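Local coordinates for amino acid adenylation domain-containing protein (PDB 6ULY) that probably selects a branched alpha-keto acid and activates it with ATP as an acyl adenylate, as the adenylation domain of a nonribosomal depsipeptide synthetase, at residues Thr266-Pro271 against Thr296-Gly301; Met277-Glu282 against His311-Leu316; Glu303-Lys308 against Ser379-Gly384; Val355-Glu360 against Thr375-Phe380. All blocks are in the same frame, centred on the assembly; numbering follows the deposited sequence.

In the fold
From the N terminus, interaction 1 comes first, pairing strands 267-270 and 297-301 across a loop that holds helix 272-279. That helix opens interaction 2 before interaction 1 has closed, so the two cross; interaction 2 ends on helix 307-317, and Phe-313 there touches Met-298 of interaction 1. Interaction 3 starts between the two segments of interaction 2, at the turn into helix 307-317, and crosses it in the same way, closing a much longer loop on residues 379-384. Interaction 4, the pairing of 355-360 with 375-380, opens within that loop and ends on the same stretch, sharing Ser-379 and Phe-380 with interaction 3. Together they tie the central sheet and its helices to the small two-stranded sheet.

Interaction 1: residues Thr266-Pro271 against Thr296-Gly301; sequences TKTWAP and TCMING
Strands 267-270 and 297-301 run parallel, their segment axes 17° apart, with alternating backbone bonds such as Thr-268 N to Cys-297 O at 2.8 Å. At the start of the pairing, Thr-266 O is shared by both polar groups of one threonine: Thr-296 N reaches it at 2.8 Å and Thr-296 OG1 at 2.9 Å, from opposite faces of the carbonyl plane. On one face of the sheet stand Lys-267, Trp-269, Cys-297 and Ile-299. Here Lys-267 CB meets Cys-297 CB at 3.7 Å and Trp-269 CB meets Ile-299 CB at 3.6 Å, so the pairs touch at their roots. Beyond them the lysine extends away to Asn-234, while the indole NE1 bonds to Asp-217. In Trp-269, chi1 of 83° sets CG between the backbone N and the carbonyl carbon and leans the indole forward toward Gly-301, bringing the edge atom CZ3 to 3.5 Å from Gly-301 O, which lies in the ring plane. The other face carries Thr-268 and Met-298 alongside each other. A bend at chi3 (79°) turns the methionine methyl back, placing CE 3.5 Å from Thr-268 CG2, while Thr-268 OG1 is held by Leu-216 O and Trp-256 NE1. Helix 224-237 covers the tryptophan face and helix 255-262 the methionine face. Gly-301 lies beside the bound keto acyl adenylate. With helix 272-279 in the connection between them, the two strands form a beta-alpha-beta crossover in the central sheet of the AMP-binding fold.

Interaction 2: residues Met277-Glu282 against His311-Leu316; sequences MINDYE and HRFLHL
Asn-279 and Ile-278, in the last turn of the crossover helix that follows strand 267-270 of the AMP-binding fold, pack against Phe-313 and Leu-316 of the next, helix 307-317; the two helices follow neighbouring parallel strands of the central sheet. The close-packed part is the inner half. Ile-278 brings its branch carbon CB to 3.7 Å from Phe-313 CE2, while the edge-to-face contact of Phe-313 with Phe-275 and its touch on Ile-327 bury the ring against the sheet. Beside this, the Asn-279 amide reaches across to the neighbouring helix. Its OD1 comes to 3.2 Å from Phe-313 CA and to 3.4 Å from Leu-316 CD1, and ND2 is bonded to Thr-309 O, which fixes the amide's rotation. Leu-316 fits between the two residues opposite, sending CD1 to Asn-279 and bringing CD2 to 3.4 Å from Glu-282 CB. The outer side is looser and more polar. Glu-282, which closes the type I turn begun at Asn-279, has chi1 of 68°, which sets CG between the backbone N and carbonyl carbon; from there the chain runs extended toward Arg-312. Its OE2 forms a salt bridge with Arg-557, from much later in the chain, so the carboxylate links two arginines. Arg-312 bends at chi2 (72°) to come toward it, and His-315 ND1 lies over one face of its guanidinium. The carboxylate and guanidinium planes stand 86° apart, so the salt bridge rests on one weak, bent hydrogen bond, from Arg-312 NH2 to Glu-282 OE1 at 2.8 Å.

Interaction 3: residues Glu303-Lys308 against Ser379-Gly384; sequences EAVVPK and SFTELG. With QA7 (5'-O-{(S)-hydroxy[(4-methyl-2-oxopentanoyl)oxy]phosphoryl}adenosine), chain C; SO4 (sulfate ion), chain P.
Thr-381 makes the polar link of this contact: its OG1 donates to Val-305 O at 2.7 Å. The hydroxyl approaches from above the carbonyl plane, 54° out of it. In the threonine, chi1 of -57° puts OG1 beside the backbone N and CG2 anti to it, facing Val-305 CG1. Van der Waals contacts surround the bond. Val-305 CG1 meets Thr-381 CG2 at 3.6 Å, the two side chains crossing at about a right angle. Pro-307, in the first turn of helix 307-317, slides past the threonine in the opposite sense and brings its CD to 3.3 Å from Thr-381 OG1. More loosely, Val-305 CG2 and Leu-383 CD2 pass each other at 4.2 Å; Leu-383 also packs on Pro-329 and Phe-331. The bound molecules lie at the other end of the segments. Glu-303 O is in contact with ring atom N20 of the adenylate's adenine at 3.0 Å, and Leu-383 CD1 lies 3.6 Å from its amino nitrogen N24. Ala-304 N donates to O1 of a sulfate ion, probably from the crystallisation liquor, at 3.1 Å. The ligand itself is hydrogen-bonded by Ala-330 O, Asp-442 and Ser-334 N. Thr-381 thus joins strand 377-381 to the loop leading into helix 307-317, and beyond this link Glu-303, Ala-304 and Leu-383 line the adenine end of the acyl-adenylate pocket.

Interaction 4: residues Val355-Glu360 against Thr375-Phe380; sequences VLTFEE and TGTVSF
Leu-356 O takes a straight hydrogen bond from Phe-380 N at 2.7 Å and is also approached by the CA-H of Ser-379. The return bond from Leu-356 N to Phe-380 O completes this hydrogen-bonded pair, and Phe-358 with Val-378 forms the next, the strand axes lying antiparallel at 159°. Between them Thr-357 faces Ser-379 as a non-hydrogen-bonded pair. Their hydroxyls are modelled improbably close, so the exact geometry of the link between them is doubtful. Thr-357 CG2, the branch anti to the backbone N, lies 3.9 Å from Thr-377 CB. On the other face the two phenyl side chains cross at about a right angle and meet edge to edge, Phe-358 CD2 standing 4.1 Å from Phe-380 CD2, each near the plane of the other ring. Phe-380 continues onto Thr-452 and Thr-454 of strand 450-456, and Phe-358 meets the ring of Phe-445. At the far end the pairing changes character: Glu-360 N reaches Gly-376 O at 2.8 Å from 40° out of the carbonyl plane. The Glu-360 chain then runs past Gly-376, whose backbone angles (phi 86°) suit a glycine, and CG touches Val-378 CG1 at 3.6 Å. Glu-359 turns its carboxylate to Arg-373, in the loop between the strands. That loop also bonds back to the strand backbone, through Ala-370 to Thr-357 and Arg-368 to Glu-359. The whole is a two-stranded antiparallel beta-hairpin with a long connection, its Leu-356, Phe-358 and Phe-380 face packed on strands 450-456 and 438-447.

Interaction 1: residues Thr266-Pro271 against Thr296-Gly301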
# COMPACT_ATOMS: atom_id res chain seq x y z
N THR A 266 -10.00 14.46 35.99
CA THR A 266 -9.24 13.38 36.61
C THR A 266 -8.53 12.49 35.59
O THR A 266 -7.59 11.78 35.95
CB THR A 266 -10.16 12.51 37.48
OG1 THR A 266 -11.05 11.76 36.65
CG2 THR A 266 -10.98 13.39 38.43
N LYS A 267 -8.95 12.53 34.32
CA LYS A 267 -8.30 11.72 33.30
C LYS A 267 -8.38 12.44 31.96
O LYS A 267 -9.31 13.21 31.71
CB LYS A 267 -8.92 10.33 33.19
CG LYS A 267 -10.36 10.33 32.70
CD LYS A 267 -10.94 8.92 32.64
CE LYS A 267 -12.30 8.92 31.97
NZ LYS A 267 -12.90 7.58 31.87
N THR A 268 -7.40 12.16 31.11
CA THR A 268 -7.30 12.73 29.78
C THR A 268 -6.29 11.89 29.00
O THR A 268 -5.66 10.98 29.55
CB THR A 268 -6.89 14.21 29.83
OG1 THR A 268 -7.05 14.81 28.55
CG2 THR A 268 -5.44 14.36 30.28
N TRP A 269 -6.14 12.20 27.71
CA TRP A 269 -5.15 11.48 26.91
C TRP A 269 -4.75 12.31 25.71
O TRP A 269 -5.42 13.28 25.34
CB TRP A 269 -5.69 10.12 26.44
CG TRP A 269 -6.54 10.20 25.22
CD1 TRP A 269 -7.83 10.63 25.13
CD2 TRP A 269 -6.16 9.80 23.89
NE1 TRP A 269 -8.28 10.53 23.84
CE2 TRP A 269 -7.28 10.02 23.06
CE3 TRP A 269 -5.00 9.28 23.33
CZ2 TRP A 269 -7.25 9.75 21.70
CZ3 TRP A 269 -4.97 9.00 21.98
CH2 TRP A 269 -6.10 9.24 21.18
N ALA A 270 -3.65 11.90 25.08
CA ALA A 270 -3.17 12.48 23.84
C ALA A 270 -2.01 11.63 23.34
O ALA A 270 -1.39 10.90 24.12
CB ALA A 270 -2.71 13.94 24.04
N PRO A 271 -1.71 11.68 22.04
CA PRO A 271 -0.46 11.09 21.55
C PRO A 271 0.74 11.86 22.09
O PRO A 271 0.62 12.96 22.63
CB PRO A 271 -0.57 11.21 20.02
CG PRO A 271 -2.04 11.39 19.75
CD PRO A 271 -2.57 12.14 20.93
N THR A 296 -5.46 12.33 37.62
CA THR A 296 -4.88 11.06 38.03
C THR A 296 -4.43 10.18 36.87
O THR A 296 -3.62 9.28 37.09
CB THR A 296 -5.87 10.26 38.89
OG1 THR A 296 -7.06 9.99 38.13
CG2 THR A 296 -6.24 11.03 40.14
N CYS A 297 -4.92 10.42 35.65
CA CYS A 297 -4.70 9.51 34.53
C CYS A 297 -4.50 10.33 33.26
O CYS A 297 -5.46 10.85 32.69
CB CYS A 297 -5.88 8.55 34.39
SG CYS A 297 -5.86 7.55 32.89
N MET A 298 -3.25 10.42 32.80
CA MET A 298 -2.92 11.06 31.53
C MET A 298 -2.40 9.96 30.61
O MET A 298 -1.21 9.64 30.60
CB MET A 298 -1.90 12.17 31.69
CG MET A 298 -2.31 13.26 32.66
SD MET A 298 -1.32 14.75 32.42
CE MET A 298 -2.14 15.44 30.98
N ILE A 299 -3.30 9.37 29.82
CA ILE A 299 -2.91 8.30 28.92
C ILE A 299 -2.12 8.88 27.76
O ILE A 299 -2.52 9.88 27.15
CB ILE A 299 -4.15 7.53 28.43
CG1 ILE A 299 -4.72 6.69 29.57
CG2 ILE A 299 -3.78 6.65 27.24
CD1 ILE A 299 -6.15 6.25 29.36
N ASN A 300 -0.98 8.26 27.46
CA ASN A 300 -0.10 8.67 26.37
C ASN A 300 -0.01 7.51 25.39
O ASN A 300 0.62 6.49 25.69
CB ASN A 300 1.27 9.07 26.91
CG ASN A 300 2.20 9.58 25.83
OD1 ASN A 300 1.95 9.39 24.64
ND2 ASN A 300 3.29 10.22 26.24
N GLY A 301 -0.65 7.65 24.23
CA GLY A 301 -0.65 6.57 23.26
C GLY A 301 -1.09 7.04 21.89
O GLY A 301 -1.60 8.15 21.72

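Interaction 2: residues Met277-Glu282 against His311-Leu316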
# COMPACT_ATOMS: atom_id res chain seq x y z
N MET A 277 4.39 19.19 22.64
CA MET A 277 3.94 20.55 22.36
C MET A 277 3.85 21.37 23.64
O MET A 277 4.28 22.53 23.67
CB MET A 277 2.58 20.52 21.65
CG MET A 277 2.64 20.06 20.20
SD MET A 277 1.02 20.05 19.39
CE MET A 277 0.78 21.80 19.08
N ILE A 278 3.30 20.79 24.71
CA ILE A 278 3.21 21.49 25.98
C ILE A 278 4.61 21.82 26.50
O ILE A 278 4.86 22.91 27.02
CB ILE A 278 2.41 20.66 27.00
CG1 ILE A 278 0.96 20.51 26.54
CG2 ILE A 278 2.46 21.30 28.38
CD1 ILE A 278 0.12 21.76 26.73
N ASN A 279 5.55 20.87 26.37
CA ASN A 279 6.91 21.12 26.83
C ASN A 279 7.55 22.30 26.11
O ASN A 279 8.45 22.95 26.65
CB ASN A 279 7.77 19.87 26.64
CG ASN A 279 7.35 18.73 27.56
OD1 ASN A 279 6.65 18.95 28.55
ND2 ASN A 279 7.78 17.52 27.24
N ASP A 280 7.10 22.60 24.88
CA ASP A 280 7.64 23.74 24.16
C ASP A 280 7.25 25.07 24.78
O ASP A 280 7.77 26.11 24.36
CB ASP A 280 7.17 23.72 22.70
CG ASP A 280 7.76 22.56 21.91
OD1 ASP A 280 8.85 22.07 22.27
OD2 ASP A 280 7.12 22.15 20.91
N TYR A 281 6.35 25.07 25.77
CA TYR A 281 5.84 26.28 26.39
C TYR A 281 6.33 26.42 27.83
O TYR A 281 5.60 26.94 28.68
CB TYR A 281 4.31 26.30 26.36
CG TYR A 281 3.70 26.53 25.00
CD1 TYR A 281 3.26 27.79 24.62
CD2 TYR A 281 3.55 25.48 24.10
CE1 TYR A 281 2.70 28.01 23.38
CE2 TYR A 281 2.98 25.69 22.86
CZ TYR A 281 2.56 26.96 22.50
OH TYR A 281 2.00 27.16 21.26
N GLU A 282 7.55 25.97 28.13
CA GLU A 282 8.01 26.02 29.52
C GLU A 282 8.10 27.46 30.02
O GLU A 282 7.84 27.72 31.20
CB GLU A 282 9.37 25.33 29.65
CG GLU A 282 10.52 26.03 28.96
CD GLU A 282 11.85 25.37 29.24
OE1 GLU A 282 11.95 24.64 30.25
OE2 GLU A 282 12.79 25.57 28.45
N HIS A 311 8.94 12.64 30.96
CA HIS A 311 9.63 13.07 32.17
C HIS A 311 9.67 14.59 32.26
O HIS A 311 9.39 15.17 33.31
CB HIS A 311 11.04 12.49 32.21
CG HIS A 311 11.80 12.85 33.46
ND1 HIS A 311 12.89 13.69 33.45
CD2 HIS A 311 11.61 12.50 34.75
CE1 HIS A 311 13.34 13.83 34.68
NE2 HIS A 311 12.58 13.12 35.49
N ARG A 312 10.02 15.25 31.15
CA ARG A 312 10.01 16.71 31.13
C ARG A 312 8.60 17.24 31.37
O ARG A 312 8.41 18.24 32.06
CB ARG A 312 10.57 17.22 29.80
CG ARG A 312 10.73 18.73 29.73
CD ARG A 312 11.88 19.21 30.60
NE ARG A 312 11.76 20.62 30.93
CZ ARG A 312 12.58 21.26 31.76
NH1 ARG A 312 13.58 20.61 32.35
NH2 ARG A 312 12.40 22.55 32.01
N PHE A 313 7.60 16.58 30.79
CA PHE A 313 6.21 16.98 30.99
C PHE A 313 5.84 16.94 32.46
O PHE A 313 5.21 17.87 32.98
CB PHE A 313 5.31 16.06 30.16
CG PHE A 313 3.87 16.48 30.12
CD1 PHE A 313 2.98 16.06 31.09
CD2 PHE A 313 3.40 17.25 29.07
CE1 PHE A 313 1.66 16.42 31.03
CE2 PHE A 313 2.07 17.62 29.00
CZ PHE A 313 1.20 17.20 29.99
N LEU A 314 6.22 15.86 33.15
CA LEU A 314 5.90 15.74 34.58
C LEU A 314 6.69 16.75 35.40
O LEU A 314 6.19 17.28 36.40
CB LEU A 314 6.19 14.32 35.06
CG LEU A 314 5.37 13.21 34.40
CD1 LEU A 314 5.97 11.85 34.71
CD2 LEU A 314 3.91 13.26 34.86
N HIS A 315 7.94 17.03 35.00
CA HIS A 315 8.76 17.99 35.72
C HIS A 315 8.22 19.40 35.56
O HIS A 315 8.08 20.14 36.54
CB HIS A 315 10.21 17.89 35.22
CG HIS A 315 11.18 18.75 35.97
ND1 HIS A 315 11.63 19.96 35.49
CD2 HIS A 315 11.79 18.56 37.16
CE1 HIS A 315 12.48 20.48 36.36
NE2 HIS A 315 12.59 19.66 37.38
N LEU A 316 7.88 19.79 34.33
CA LEU A 316 7.39 21.14 34.08
C LEU A 316 6.10 21.41 34.84
O LEU A 316 5.88 22.52 35.33
CB LEU A 316 7.16 21.35 32.58
CG LEU A 316 8.39 21.63 31.72
CD1 LEU A 316 8.01 21.62 30.25
CD2 LEU A 316 9.03 22.95 32.09

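Interaction 3: residues Glu303-Lys308 against Ser379-Gly384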
# COMPACT_ATOMS: atom_id res chain seq x y z
N GLU A 303 1.25 6.72 19.34
CA GLU A 303 2.54 6.77 18.68
C GLU A 303 3.63 6.53 19.72
O GLU A 303 3.34 6.30 20.90
CB GLU A 303 2.75 8.10 17.95
CG GLU A 303 2.63 9.33 18.83
CD GLU A 303 2.76 10.63 18.04
OE1 GLU A 303 3.05 11.68 18.65
OE2 GLU A 303 2.57 10.60 16.81
N ALA A 304 4.88 6.58 19.28
CA ALA A 304 6.00 6.29 20.16
C ALA A 304 5.98 7.19 21.38
O ALA A 304 5.92 8.42 21.26
CB ALA A 304 7.31 6.45 19.40
N VAL A 305 6.02 6.58 22.56
CA VAL A 305 6.09 7.31 23.83
C VAL A 305 7.56 7.52 24.15
O VAL A 305 8.30 6.57 24.39
CB VAL A 305 5.37 6.54 24.95
CG1 VAL A 305 5.42 7.33 26.26
CG2 VAL A 305 3.93 6.25 24.56
N VAL A 306 7.98 8.78 24.14
CA VAL A 306 9.40 9.13 24.33
C VAL A 306 9.64 9.33 25.81
O VAL A 306 8.96 10.15 26.44
CB VAL A 306 9.76 10.39 23.53
CG1 VAL A 306 11.24 10.70 23.69
CG2 VAL A 306 9.39 10.22 22.06
N PRO A 307 10.60 8.61 26.42
CA PRO A 307 10.86 8.80 27.86
C PRO A 307 11.13 10.25 28.25
O PRO A 307 10.55 10.75 29.21
CB PRO A 307 12.07 7.90 28.11
CG PRO A 307 11.98 6.84 27.07
CD PRO A 307 11.39 7.50 25.86
N LYS A 308 12.02 10.93 27.52
CA LYS A 308 12.38 12.28 27.91
C LYS A 308 11.24 13.27 27.71
O LYS A 308 11.24 14.34 28.33
CB LYS A 308 13.63 12.73 27.15
CG LYS A 308 14.91 12.12 27.71
CD LYS A 308 16.14 12.57 26.93
CE LYS A 308 17.42 12.20 27.68
NZ LYS A 308 18.64 12.56 26.92
N SER A 379 16.52 3.62 24.65
CA SER A 379 15.57 3.60 25.75
C SER A 379 14.16 3.51 25.19
O SER A 379 13.77 4.32 24.34
CB SER A 379 15.72 4.86 26.62
OG SER A 379 16.93 4.83 27.35
N PHE A 380 13.40 2.54 25.68
CA PHE A 380 12.02 2.34 25.27
C PHE A 380 11.10 2.52 26.47
O PHE A 380 11.45 2.20 27.60
CB PHE A 380 11.81 0.95 24.67
CG PHE A 380 12.66 0.67 23.47
CD1 PHE A 380 12.39 1.26 22.25
CD2 PHE A 380 13.73 -0.21 23.55
CE1 PHE A 380 13.17 1.00 21.14
CE2 PHE A 380 14.51 -0.48 22.44
CZ PHE A 380 14.23 0.13 21.24
N THR A 381 9.90 3.03 26.19
CA THR A 381 8.88 3.19 27.21
C THR A 381 8.01 1.93 27.24
O THR A 381 7.38 1.58 26.24
CB THR A 381 8.02 4.42 26.93
OG1 THR A 381 8.85 5.58 26.87
CG2 THR A 381 6.96 4.59 28.03
N GLU A 382 7.98 1.26 28.39
CA GLU A 382 7.10 0.12 28.55
C GLU A 382 5.65 0.56 28.41
O GLU A 382 5.25 1.63 28.88
CB GLU A 382 7.31 -0.54 29.92
CG GLU A 382 8.66 -1.22 30.09
CD GLU A 382 8.77 -1.97 31.40
OE1 GLU A 382 9.13 -1.35 32.43
OE2 GLU A 382 8.49 -3.19 31.42
N LEU A 383 4.85 -0.27 27.73
CA LEU A 383 3.44 0.02 27.51
C LEU A 383 2.53 -0.85 28.37
O LEU A 383 1.31 -0.68 28.31
CB LEU A 383 3.10 -0.14 26.03
CG LEU A 383 3.97 0.71 25.09
CD1 LEU A 383 3.51 0.59 23.65
CD2 LEU A 383 3.98 2.18 25.52
N GLY A 384 3.09 -1.75 29.18
CA GLY A 384 2.35 -2.39 30.24
C GLY A 384 1.77 -3.73 29.85
O GLY A 384 1.96 -4.25 28.75
C01 QA7 C . -3.88 3.95 22.81
C02 QA7 C . -4.62 4.48 21.65
C03 QA7 C . -6.10 4.25 21.82
C04 QA7 C . -3.95 3.88 20.45
C05 QA7 C . -4.82 3.42 19.32
C06 QA7 C . -4.51 3.89 17.93
C10 QA7 C . -2.62 2.20 15.56
C11 QA7 C . -1.26 2.21 15.36
C12 QA7 C . -0.62 0.90 15.99
C13 QA7 C . 0.52 1.23 16.29
C14 QA7 C . 0.49 2.85 16.59
C16 QA7 C . -0.39 3.15 18.78
C18 QA7 C . 1.37 3.29 19.96
C19 QA7 C . 2.37 3.41 20.93
C21 QA7 C . 3.94 3.17 19.35
C23 QA7 C . 1.75 3.11 18.70
N15 QA7 C . 0.62 3.04 17.98
N17 QA7 C . 0.04 3.30 20.00
N20 QA7 C . 3.61 3.34 20.58
N22 QA7 C . 3.06 3.06 18.42
N24 QA7 C . 2.01 3.59 22.26
O07 QA7 C . -5.16 3.42 16.85
O09 QA7 C . -3.23 3.30 14.99
O25 QA7 C . -0.60 3.29 16.16
O26 QA7 C . 1.50 1.12 15.24
O27 QA7 C . -0.67 -0.35 15.16
O28 QA7 C . -5.26 4.80 14.89
O29 QA7 C . -5.47 2.59 14.61
O30 QA7 C . -3.69 4.65 17.80
O31 QA7 C . -5.67 2.70 19.51
P08 QA7 C . -4.75 3.55 15.32
S SO4 P . 5.74 7.40 15.67
O1 SO4 P . 4.90 6.39 16.18
O2 SO4 P . 6.40 6.90 14.52
O3 SO4 P . 5.00 8.55 15.30
O4 SO4 P . 6.72 7.77 16.61

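Interaction 4: residues Val355-Glu360 against Thr375-Phe380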
# COMPACT_ATOMS: atom_id res chain seq x y z
N VAL A 355 10.72 2.36 32.09
CA VAL A 355 11.51 2.65 30.90
C VAL A 355 12.66 1.66 30.86
O VAL A 355 13.37 1.47 31.86
CB VAL A 355 12.04 4.10 30.90
CG1 VAL A 355 12.88 4.37 29.66
CG2 VAL A 355 10.89 5.09 31.00
N LEU A 356 12.86 1.02 29.70
CA LEU A 356 13.87 -0.01 29.53
C LEU A 356 14.95 0.49 28.59
O LEU A 356 14.65 1.04 27.52
CB LEU A 356 13.26 -1.30 28.98
CG LEU A 356 12.21 -1.97 29.86
CD1 LEU A 356 11.48 -3.07 29.09
CD2 LEU A 356 12.86 -2.54 31.11
N THR A 357 16.21 0.29 28.97
CA THR A 357 17.35 0.69 28.17
C THR A 357 18.21 -0.53 27.88
O THR A 357 18.47 -1.34 28.78
CB THR A 357 18.18 1.77 28.87
OG1 THR A 357 17.46 3.01 28.85
CG2 THR A 357 19.52 1.96 28.18
N PHE A 358 18.64 -0.66 26.63
CA PHE A 358 19.40 -1.82 26.18
C PHE A 358 20.56 -1.37 25.31
O PHE A 358 20.59 -0.25 24.79
CB PHE A 358 18.54 -2.81 25.39
CG PHE A 358 17.31 -3.27 26.12
CD1 PHE A 358 17.40 -4.27 27.08
CD2 PHE A 358 16.07 -2.73 25.83
CE1 PHE A 358 16.27 -4.71 27.74
CE2 PHE A 358 14.94 -3.17 26.49
CZ PHE A 358 15.04 -4.16 27.45
N GLU A 359 21.52 -2.28 25.13
CA GLU A 359 22.62 -2.03 24.21
C GLU A 359 22.10 -2.05 22.78
O GLU A 359 21.26 -2.89 22.42
CB GLU A 359 23.71 -3.09 24.39
CG GLU A 359 25.12 -2.58 24.14
CD GLU A 359 25.66 -1.74 25.28
OE1 GLU A 359 25.10 -1.82 26.40
OE2 GLU A 359 26.63 -0.99 25.06
N GLU A 360 22.58 -1.12 21.96
CA GLU A 360 22.21 -1.11 20.55
C GLU A 360 22.67 -2.37 19.84
O GLU A 360 22.05 -2.80 18.86
CB GLU A 360 22.79 0.13 19.85
CG GLU A 360 21.96 1.39 20.03
CD GLU A 360 22.52 2.58 19.27
OE1 GLU A 360 21.72 3.45 18.85
OE2 GLU A 360 23.75 2.65 19.09
N THR A 375 25.74 7.43 23.47
CA THR A 375 25.60 6.65 22.26
C THR A 375 25.67 5.17 22.61
O THR A 375 26.20 4.78 23.65
CB THR A 375 26.69 6.98 21.22
OG1 THR A 375 27.98 6.69 21.78
CG2 THR A 375 26.63 8.45 20.82
N GLY A 376 25.13 4.34 21.71
CA GLY A 376 25.18 2.91 21.86
C GLY A 376 24.08 2.29 22.70
O GLY A 376 24.07 1.06 22.86
N THR A 377 23.17 3.09 23.25
CA THR A 377 22.05 2.58 24.02
C THR A 377 20.75 3.17 23.49
O THR A 377 20.72 4.29 22.97
CB THR A 377 22.18 2.92 25.52
OG1 THR A 377 22.17 4.34 25.69
CG2 THR A 377 23.48 2.35 26.09
N VAL A 378 19.68 2.40 23.63
CA VAL A 378 18.33 2.82 23.26
C VAL A 378 17.43 2.66 24.47
O VAL A 378 17.55 1.69 25.22
CB VAL A 378 17.78 2.02 22.06
CG1 VAL A 378 18.61 2.29 20.82
CG2 VAL A 378 17.77 0.53 22.38
N SER A 379 16.52 3.62 24.65
CA SER A 379 15.57 3.60 25.75
C SER A 379 14.16 3.51 25.19
O SER A 379 13.77 4.32 24.34
CB SER A 379 15.72 4.86 26.62
OG SER A 379 16.93 4.83 27.35
N PHE A 380 13.40 2.54 25.68
CA PHE A 380 12.02 2.34 25.27
C PHE A 380 11.10 2.52 26.47
O PHE A 380 11.45 2.20 27.60
CB PHE A 380 11.81 0.95 24.67
CG PHE A 380 12.66 0.67 23.47
CD1 PHE A 380 12.39 1.26 22.25
CD2 PHE A 380 13.73 -0.21 23.55
CE1 PHE A 380 13.17 1.00 21.14
CE2 PHE A 380 14.51 -0.48 22.44
CZ PHE A 380 14.23 0.13 21.24